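PDB 5X55: probable uracil-DNA glycosylase from Acanthamoeba polyphaga mimivirus, which belongs to the uracil-DNA glycosylase superfamily, whose alpha/beta fold is built around a four-stranded parallel sheet. Local coordinates for residues A[102-107]-A[210-215]. Numbering follows the deposited sequence.
Sequences ILIDAN and SVPLNC
Leu213 uses both its backbone N and its O to bind the 102-107 segment: its N donates to Ile104 O at 2.7 Å, and its O accepts from Ala106 N at 3.0 Å. With Asp105 spanned in this way and the two segments running in the same direction, this is a single parallel beta bridge between loops that form no longer sheet here. Beside it, Asn214 ND2 donates to Asp105 OD1 at 2.8 Å, the oxygen lying close to the amide plane but the donor standing 40° out of the carboxylate plane. Asn107 N reaches Asp105 OD1 from the opposite face at 3.0 Å, closing an Asx turn, so two N-H groups grip this oxygen. A trans chi1 of 177° brings the carboxylate of Asp105 beside its own carbonyl carbon, where it can serve both donors; OD2 is bonded by Asn108 ND2. Asn214 sits at the third position of a type II turn from Pro212 to Cys215 with a positive phi of 62°, and the turn's own Cys215 N to Pro212 O bond is weak.

Apolar contacts flank the bridge. Ile104 and Pro212 lie side by side, with the CG2 branch of Ile104 3.6 Å from Pro212 CB. Further along, Ala106 points its methyl at the turn, CB lying 3.8 Å from Cys215 SG. At the start of the 102-107 segment, Leu103 and Leu213 meet through one methyl each, CD1 to CD1 at 3.9 Å.

The 102-107 segment leaves helix 98-102, whose last residue, Ile102, packs on helices 173-177 and 244-248, while Leu103 touches Ala244. The 210-215 segment, part of the long connection from strand 185-189 to helix 219-230, is held by Ser210 and Val211 to the chain at Gly241 and Leu243, just ahead of helix 244-248.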
loop_
_atom_site.group_PDB
_atom_site.type_symbol
_atom_site.label_atom_id
_atom_site.label_comp_id
_atom_site.label_asym_id
_atom_site.label_seq_id
_atom_site.Cartn_x
_atom_site.Cartn_y
_atom_site.Cartn_z
ATOM N N ILE A 102 -2.574 -5.927 12.180
ATOM C CA ILE A 102 -2.534 -4.574 11.640
ATOM C C ILE A 102 -2.068 -3.589 12.710
ATOM O O ILE A 102 -1.428 -2.579 12.392
ATOM C CB ILE A 102 -3.891 -4.168 11.020
ATOM C CG1 ILE A 102 -3.725 -2.916 10.157
ATOM C CG2 ILE A 102 -4.964 -3.941 12.065
ATOM C CD1 ILE A 102 -2.933 -3.156 8.887
ATOM N N LEU A 103 -2.352 -3.871 13.980
ATOM C CA LEU A 103 -1.931 -2.979 15.063
ATOM C C LEU A 103 -0.696 -3.571 15.740
ATOM O O LEU A 103 -0.772 -4.225 16.779
ATOM C CB LEU A 103 -3.065 -2.753 16.054
ATOM C CG LEU A 103 -2.678 -1.717 17.104
ATOM C CD1 LEU A 103 -2.607 -0.361 16.442
ATOM C CD2 LEU A 103 -3.631 -1.707 18.285
ATOM N N ILE A 104 0.465 -3.296 15.153
ATOM C CA ILE A 104 1.709 -3.987 15.475
ATOM C C ILE A 104 2.545 -3.156 16.442
ATOM O O ILE A 104 2.700 -1.940 16.267
ATOM C CB ILE A 104 2.491 -4.277 14.181
ATOM C CG1 ILE A 104 1.735 -5.273 13.322
ATOM C CG2 ILE A 104 3.897 -4.789 14.475
ATOM C CD1 ILE A 104 2.342 -5.392 11.962
ATOM N N ASP A 105 3.118 -3.818 17.440
ATOM C CA ASP A 105 4.025 -3.188 18.394
ATOM C C ASP A 105 5.437 -3.710 18.147
ATOM O O ASP A 105 5.682 -4.921 18.250
ATOM C CB ASP A 105 3.578 -3.476 19.825
ATOM C CG ASP A 105 4.520 -2.901 20.871
ATOM O OD1 ASP A 105 5.361 -2.025 20.560
ATOM O OD2 ASP A 105 4.395 -3.326 22.036
ATOM N N ALA A 106 6.360 -2.799 17.813
ATOM C CA ALA A 106 7.741 -3.220 17.558
ATOM C C ALA A 106 8.380 -3.870 18.789
ATOM O O ALA A 106 9.226 -4.756 18.646
ATOM C CB ALA A 106 8.580 -2.036 17.079
ATOM N N ASN A 107 7.983 -3.460 20.000
ATOM C CA ASN A 107 8.494 -4.084 21.217
ATOM C C ASN A 107 7.906 -5.469 21.480
ATOM O O ASN A 107 8.386 -6.159 22.380
ATOM C CB ASN A 107 8.211 -3.201 22.429
ATOM C CG ASN A 107 8.895 -1.846 22.346
ATOM O OD1 ASN A 107 9.986 -1.710 21.795
ATOM N ND2 ASN A 107 8.244 -0.834 22.888
ATOM N N SER A 210 2.543 2.980 6.372
ATOM C CA SER A 210 2.413 2.672 7.789
ATOM C C SER A 210 3.652 1.963 8.348
ATOM O O SER A 210 4.370 1.254 7.632
ATOM C CB SER A 210 1.166 1.813 8.021
ATOM O OG SER A 210 1.039 1.505 9.394
ATOM N N VAL A 211 3.898 2.170 9.644
ATOM C CA VAL A 211 4.949 1.476 10.395
ATOM C C VAL A 211 4.390 1.022 11.740
ATOM O O VAL A 211 3.425 1.602 12.257
ATOM C CB VAL A 211 6.196 2.370 10.619
ATOM C CG1 VAL A 211 6.898 2.680 9.298
ATOM C CG2 VAL A 211 5.842 3.650 11.376
ATOM N N PRO A 212 5.007 -0.004 12.349
ATOM C CA PRO A 212 4.554 -0.466 13.668
ATOM C C PRO A 212 4.627 0.629 14.712
ATOM O O PRO A 212 5.386 1.598 14.587
ATOM C CB PRO A 212 5.532 -1.598 14.008
ATOM C CG PRO A 212 6.004 -2.088 12.677
ATOM C CD PRO A 212 6.102 -0.844 11.831
ATOM N N LEU A 213 3.817 0.451 15.757
ATOM C CA LEU A 213 3.920 1.283 16.950
ATOM C C LEU A 213 5.331 1.210 17.526
ATOM O O LEU A 213 6.018 0.196 17.400
ATOM C CB LEU A 213 2.915 0.816 18.004
ATOM C CG LEU A 213 1.438 0.881 17.624
ATOM C CD1 LEU A 213 0.614 0.078 18.611
ATOM C CD2 LEU A 213 0.960 2.318 17.569
ATOM N N ASN A 214 5.754 2.298 18.174
ATOM C CA ASN A 214 7.077 2.400 18.792
ATOM C C ASN A 214 8.204 2.281 17.765
ATOM O O ASN A 214 9.290 1.784 18.076
ATOM C CB ASN A 214 7.256 1.358 19.902
ATOM C CG ASN A 214 6.355 1.614 21.086
ATOM O OD1 ASN A 214 6.233 2.750 21.552
ATOM N ND2 ASN A 214 5.709 0.560 21.580
ATOM N N CYS A 215 7.940 2.698 16.529
ATOM C CA CYS A 215 8.929 2.976 15.492
ATOM C C CYS A 215 8.941 4.470 15.213
ATOM O O CYS A 215 7.952 5.167 15.466
ATOM C CB CYS A 215 8.620 2.242 14.174
ATOM S SG CYS A 215 8.795 0.444 14.166
#